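Local coordinates for variant surface glycoprotein MITat 1.13 (Trypanosoma brucei, PDB 6Z8H), which probably forms part of the dense surface coat through which the parasite evades host immunity by expressing a series of antigenically distinct variants, at residues 129-134 with 159-164; 190-195 with 226-231. One frame throughout, in Å; residues are numbered along the deposited sequence.

Contact 1: 129-134 with 159-164. With NAG (2-acetamido-2-deoxy-beta-D-glucopyranose), chain F; BMA (beta-D-mannopyranose), chain C.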
loop_
_atom_site.group_PDB
_atom_site.type_symbol
_atom_site.label_atom_id
_atom_site.label_comp_id
_atom_site.label_asym_id
_atom_site.label_seq_id
_atom_site.Cartn_x
_atom_site.Cartn_y
_atom_site.Cartn_z
ATOM N N LEU A 129 7.483 0.404 -25.596
ATOM C CA LEU A 129 8.559 -0.047 -26.464
ATOM C C LEU A 129 8.221 -1.294 -27.274
ATOM O O LEU A 129 9.041 -1.711 -28.096
ATOM C CB LEU A 129 9.802 -0.323 -25.617
ATOM C CG LEU A 129 10.378 0.871 -24.858
ATOM C CD1 LEU A 129 11.538 0.442 -24.020
ATOM C CD2 LEU A 129 10.815 1.952 -25.837
ATOM N N GLU A 130 7.020 -1.856 -27.102
ATOM C CA GLU A 130 6.690 -3.159 -27.670
ATOM C C GLU A 130 6.809 -3.180 -29.185
ATOM O O GLU A 130 7.159 -4.218 -29.759
ATOM C CB GLU A 130 5.262 -3.561 -27.234
ATOM C CG GLU A 130 4.219 -2.522 -27.698
ATOM C CD GLU A 130 2.771 -2.821 -27.340
ATOM O OE1 GLU A 130 2.506 -3.448 -26.286
ATOM O OE2 GLU A 130 1.886 -2.399 -28.121
ATOM N N ARG A 131 6.554 -2.059 -29.863
ATOM C CA ARG A 131 6.524 -1.961 -31.343
ATOM C C ARG A 131 7.849 -1.381 -31.808
ATOM O O ARG A 131 7.899 -1.038 -32.946
ATOM C CB ARG A 131 5.482 -0.989 -31.894
ATOM C CG ARG A 131 4.019 -1.182 -31.537
ATOM C CD ARG A 131 3.376 -2.471 -31.959
ATOM N NE ARG A 131 1.920 -2.432 -31.975
ATOM C CZ ARG A 131 1.175 -1.567 -32.649
ATOM N NH1 ARG A 131 1.738 -0.641 -33.398
ATOM N NH2 ARG A 131 -0.132 -1.622 -32.588
ATOM N N GLY A 132 8.849 -1.262 -30.955
ATOM C CA GLY A 132 10.119 -0.695 -31.325
ATOM C C GLY A 132 10.152 0.810 -31.196
ATOM O O GLY A 132 9.238 1.467 -30.682
ATOM N N LEU A 133 11.246 1.375 -31.702
ATOM C CA LEU A 133 11.521 2.801 -31.563
ATOM C C LEU A 133 11.768 3.445 -32.933
ATOM O O LEU A 133 12.500 4.435 -33.045
ATOM C CB LEU A 133 12.689 3.053 -30.615
ATOM C CG LEU A 133 12.307 3.063 -29.120
ATOM C CD1 LEU A 133 13.477 3.244 -28.290
ATOM C CD2 LEU A 133 11.279 4.147 -28.931
ATOM N N GLY A 134 11.122 2.924 -33.977
ATOM C CA GLY A 134 11.141 3.585 -35.274
ATOM C C GLY A 134 12.442 3.397 -36.046
ATOM O O GLY A 134 13.280 2.528 -35.762
ATOM N N THR A 159 10.125 7.397 -31.648
ATOM C CA THR A 159 8.696 7.388 -31.364
ATOM C C THR A 159 8.341 6.157 -30.541
ATOM O O THR A 159 8.660 5.028 -30.931
ATOM C CB THR A 159 7.896 7.334 -32.660
ATOM O OG1 THR A 159 8.354 8.350 -33.561
ATOM C CG2 THR A 159 6.436 7.553 -32.386
ATOM N N ILE A 160 7.690 6.372 -29.397
ATOM C CA ILE A 160 7.209 5.278 -28.573
ATOM C C ILE A 160 5.760 4.968 -28.928
ATOM O O ILE A 160 5.053 5.788 -29.505
ATOM C CB ILE A 160 7.401 5.551 -27.055
ATOM C CG1 ILE A 160 6.456 6.644 -26.547
ATOM C CG2 ILE A 160 8.844 5.890 -26.786
ATOM C CD1 ILE A 160 6.453 6.878 -25.046
ATOM N N HIS A 161 5.274 3.817 -28.453
ATOM C CA HIS A 161 3.911 3.376 -28.715
ATOM C C HIS A 161 2.988 4.036 -27.707
ATOM O O HIS A 161 3.251 3.992 -26.502
ATOM C CB HIS A 161 3.839 1.854 -28.563
ATOM C CG HIS A 161 2.480 1.267 -28.809
ATOM N ND1 HIS A 161 1.834 1.360 -30.024
ATOM C CD2 HIS A 161 1.665 0.546 -28.001
ATOM C CE1 HIS A 161 0.674 0.734 -29.948
ATOM N NE2 HIS A 161 0.547 0.231 -28.734
ATOM N N THR A 162 1.906 4.643 -28.195
ATOM C CA THR A 162 1.016 5.436 -27.359
ATOM C C THR A 162 -0.366 4.831 -27.120
ATOM O O THR A 162 -1.104 5.336 -26.269
ATOM C CB THR A 162 0.840 6.832 -27.970
ATOM O OG1 THR A 162 0.139 6.731 -29.211
ATOM C CG2 THR A 162 2.202 7.473 -28.219
ATOM N N ALA A 163 -0.749 3.786 -27.833
ATOM C CA ALA A 163 -2.102 3.271 -27.685
ATOM C C ALA A 163 -2.300 2.614 -26.324
ATOM O O ALA A 163 -1.370 2.063 -25.724
ATOM C CB ALA A 163 -2.402 2.252 -28.780
ATOM N N ASP A 164 -3.539 2.665 -25.845
ATOM C CA ASP A 164 -3.891 1.890 -24.672
ATOM C C ASP A 164 -3.732 0.403 -24.973
ATOM O O ASP A 164 -3.617 -0.022 -26.123
ATOM C CB ASP A 164 -5.346 2.126 -24.276
ATOM C CG ASP A 164 -5.612 3.547 -23.857
ATOM O OD1 ASP A 164 -4.653 4.243 -23.461
ATOM O OD2 ASP A 164 -6.799 3.952 -23.907
HETATM C C1 NAG F . -3.046 2.950 -19.009
HETATM C C2 NAG F . -3.199 1.560 -19.633
HETATM C C3 NAG F . -4.261 1.637 -20.700
HETATM C C4 NAG F . -5.529 2.153 -20.069
HETATM C C5 NAG F . -5.238 3.505 -19.392
HETATM C C6 NAG F . -6.409 4.168 -18.726
HETATM C C7 NAG F . -1.211 0.167 -19.508
HETATM C C8 NAG F . 0.098 -0.180 -20.105
HETATM N N2 NAG F . -1.948 1.026 -20.096
HETATM O O3 NAG F . -4.394 0.325 -21.226
HETATM O O4 NAG F . -6.581 2.460 -20.968
HETATM O O5 NAG F . -4.254 3.351 -18.480
HETATM O O6 NAG F . -6.988 3.295 -17.772
HETATM O O7 NAG F . -1.536 -0.300 -18.492
HETATM C C1 BMA C . -7.711 1.294 -20.926
HETATM C C2 BMA C . -8.838 1.776 -21.762
HETATM C C3 BMA C . -9.930 0.747 -21.582
HETATM C C4 BMA C . -9.381 -0.598 -21.898
HETATM C C5 BMA C . -8.198 -0.896 -21.047
HETATM C C6 BMA C . -7.614 -2.198 -21.385
HETATM O O2 BMA C . -8.505 1.884 -23.128
HETATM O O3 BMA C . -10.988 1.066 -22.418
HETATM O O4 BMA C . -10.370 -1.553 -21.600
HETATM O O5 BMA C . -7.210 0.093 -21.249
HETATM O O6 BMA C . -6.488 -2.368 -20.661
#
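The imidazole of His-161 is bracketed on its two faces: Arg-131 CG lies over one, 4.1 Å from the centroid of the His-161 ring and 29° off its normal (a CH-pi contact), and the backbone N of Ala-163 lies over the other. Farther along, the guanidinium of Arg-131 folds back past the ring with its plane turned 41° from the imidazole; His-161 CE1 sits over the centre of one guanidinium face, 3.6 Å from Arg-131 CZ. Glu-130 OE2 approaches His-161 NE2 obliquely to 3.0 Å, but the angle is too poor for a hydrogen bond. The ring reaches Glu-130 and Arg-131 because chi1 of His-161, -180°, turns CG away from the backbone N, and His-127 meets it at a steep angle. Deeper in, Leu-133 and Ile-160 lie side by side, Leu-133 CD2 being 3.7 Å from Ile-160 CG2. At the far end Asp-164 OD2 accepts a hydrogen bond from BMA O2 at 2.8 Å, joining this loop to the protein's own glycan. Gly-132 N donates to Leu-129 O at 2.9 Å, closing a type I beta turn that leads from helix 78-129 toward strand 135-139.

Contact 2: 190-195 with 226-231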
loop_
_atom_site.group_PDB
_atom_site.type_symbol
_atom_site.label_atom_id
_atom_site.label_comp_id
_atom_site.label_asym_id
_atom_site.label_seq_id
_atom_site.Cartn_x
_atom_site.Cartn_y
_atom_site.Cartn_z
ATOM N N LYS A 190 10.125 -11.230 -18.446
ATOM C CA LYS A 190 10.951 -10.039 -18.582
ATOM C C LYS A 190 10.674 -9.313 -19.892
ATOM O O LYS A 190 10.794 -8.087 -19.952
ATOM C CB LYS A 190 12.424 -10.441 -18.520
ATOM C CG LYS A 190 13.120 -10.175 -17.198
ATOM C CD LYS A 190 14.579 -10.612 -17.285
ATOM C CE LYS A 190 15.457 -9.795 -16.365
ATOM N NZ LYS A 190 16.754 -10.472 -16.063
ATOM N N LEU A 191 10.250 -10.055 -20.909
ATOM C CA LEU A 191 9.865 -9.535 -22.224
ATOM C C LEU A 191 10.989 -8.965 -23.105
ATOM O O LEU A 191 11.165 -9.411 -24.240
ATOM C CB LEU A 191 8.729 -8.511 -22.129
ATOM C CG LEU A 191 7.515 -8.995 -21.314
ATOM C CD1 LEU A 191 6.542 -7.847 -21.184
ATOM C CD2 LEU A 191 6.835 -10.186 -21.963
ATOM N N ILE A 192 11.729 -7.967 -22.636
ATOM C CA ILE A 192 12.786 -7.326 -23.418
ATOM C C ILE A 192 14.101 -7.516 -22.676
ATOM O O ILE A 192 14.224 -7.124 -21.498
ATOM C CB ILE A 192 12.490 -5.836 -23.671
ATOM C CG1 ILE A 192 11.226 -5.680 -24.523
ATOM C CG2 ILE A 192 13.695 -5.173 -24.299
ATOM C CD1 ILE A 192 10.782 -4.230 -24.729
ATOM N N THR A 193 15.054 -8.176 -23.338
ATOM C CA THR A 193 16.427 -8.278 -22.874
ATOM C C THR A 193 17.463 -7.690 -23.834
ATOM O O THR A 193 18.612 -7.485 -23.423
ATOM C CB THR A 193 16.789 -9.749 -22.627
ATOM O OG1 THR A 193 16.501 -10.528 -23.794
ATOM C CG2 THR A 193 15.980 -10.302 -21.515
ATOM N N HIS A 194 17.107 -7.419 -25.091
ATOM C CA HIS A 194 18.063 -6.985 -26.098
ATOM C C HIS A 194 17.424 -5.923 -26.971
ATOM O O HIS A 194 16.227 -5.980 -27.278
ATOM C CB HIS A 194 18.526 -8.155 -26.975
ATOM C CG HIS A 194 19.331 -9.167 -26.230
ATOM N ND1 HIS A 194 18.752 -10.182 -25.505
ATOM C CD2 HIS A 194 20.668 -9.306 -26.072
ATOM C CE1 HIS A 194 19.697 -10.913 -24.941
ATOM N NE2 HIS A 194 20.869 -10.409 -25.277
ATOM N N GLY A 195 18.260 -5.001 -27.423
ATOM C CA GLY A 195 17.892 -4.062 -28.457
ATOM C C GLY A 195 18.575 -4.515 -29.734
ATOM O O GLY A 195 19.663 -5.078 -29.688
ATOM N N LEU A 226 15.501 0.575 -34.739
ATOM C CA LEU A 226 15.716 -0.037 -33.432
ATOM C C LEU A 226 14.473 -0.801 -32.999
ATOM O O LEU A 226 13.369 -0.245 -32.963
ATOM C CB LEU A 226 16.053 1.036 -32.398
ATOM C CG LEU A 226 16.146 0.587 -30.934
ATOM C CD1 LEU A 226 17.187 -0.480 -30.791
ATOM C CD2 LEU A 226 16.472 1.791 -30.061
ATOM N N THR A 227 14.646 -2.081 -32.744
ATOM C CA THR A 227 13.583 -2.896 -32.160
ATOM C C THR A 227 14.125 -3.604 -30.927
ATOM O O THR A 227 15.311 -3.525 -30.599
ATOM C CB THR A 227 12.995 -3.910 -33.155
ATOM O OG1 THR A 227 14.080 -4.649 -33.720
ATOM C CG2 THR A 227 12.164 -3.216 -34.218
ATOM N N PHE A 228 13.236 -4.308 -30.241
ATOM C CA PHE A 228 13.563 -4.955 -28.978
ATOM C C PHE A 228 12.936 -6.340 -28.977
ATOM O O PHE A 228 11.879 -6.550 -29.582
ATOM C CB PHE A 228 13.032 -4.177 -27.760
ATOM C CG PHE A 228 13.664 -2.833 -27.567
ATOM C CD1 PHE A 228 14.908 -2.713 -26.975
ATOM C CD2 PHE A 228 12.998 -1.690 -27.949
ATOM C CE1 PHE A 228 15.505 -1.477 -26.799
ATOM C CE2 PHE A 228 13.578 -0.435 -27.754
ATOM C CZ PHE A 228 14.832 -0.336 -27.175
ATOM N N SER A 229 13.557 -7.272 -28.250
ATOM C CA SER A 229 12.982 -8.599 -28.061
ATOM C C SER A 229 13.618 -9.262 -26.844
ATOM O O SER A 229 14.448 -8.675 -26.140
ATOM C CB SER A 229 13.133 -9.465 -29.327
ATOM O OG SER A 229 14.386 -10.153 -29.385
ATOM N N GLY A 230 13.208 -10.501 -26.605
ATOM C CA GLY A 230 13.675 -11.326 -25.514
ATOM C C GLY A 230 14.854 -12.216 -25.840
ATOM O O GLY A 230 15.229 -13.050 -25.009
ATOM N N SER A 231 15.479 -12.050 -27.001
ATOM C CA SER A 231 16.609 -12.889 -27.359
ATOM C C SER A 231 17.617 -12.084 -28.166
ATOM O O SER A 231 17.248 -11.191 -28.933
ATOM C CB SER A 231 16.166 -14.073 -28.227
ATOM O OG SER A 231 15.062 -14.739 -27.678
#
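This is the antiparallel pairing of neighbouring strands 194-202 and 221-229, at the point where a classic beta bulge closes the ladder at its helix-proximal end in the five-stranded sheet. The evidence is the carbonyl of Ser-229, which takes two donors: Thr-193 N at 2.9 Å from Ser-229 O, and His-194 N at 3.1 Å from the same oxygen. The second comes in almost straight, with a C=O...N angle of 163°, whereas the first arrives at 140° and tilted from the carbonyl plane. The return bond from Ser-229 N to His-194 O makes His-194 and Ser-229 a hydrogen-bonded pair; Gly-195 and Phe-228 then form a non-hydrogen-bonded one, in which Gly-195 CA lies 3.6 Å from Phe-228 CD1. Ile-192 crosses Phe-228 at a slant, with Ile-192 CG2 3.7 Å from Phe-228 CB, while Leu-126 and Leu-129 of helix 78-129 pack on Ile-192. Ser-231 N donates to Ser-229 OG at 3.2 Å, an ST turn at the point where strand 221-229 ends; the hydroxyl is also hydrogen-bonded to His-196 NE2. On the facing chain, Thr-193 OG1 stands between its own N and carbonyl carbon (chi1 53°), where it lies 2.8 Å from His-194 ND1 in a hydrogen bond that either atom could donate.

The two contacts follow one another along the chain, contact 1 closing before contact 2 opens, and their centres lie 13 Å apart on the same side of the chain's centre. Strand 221-229 joins them: it pairs with strand 194-202 within contact 2 and with strand 135-139 on its other edge, which the 129-134 loop enters. Two probable hydrogen bonds make the junction, Leu-133 N with Leu-226 O at 3.0 Å and Gly-134 O with Leu-226 N at 3.1 Å, and Leu-133 CD1 packs 3.7 Å from Phe-228 CE2. Both contacts touch the second subunit, so the passage from long helix to sheet also borders the dimer interface.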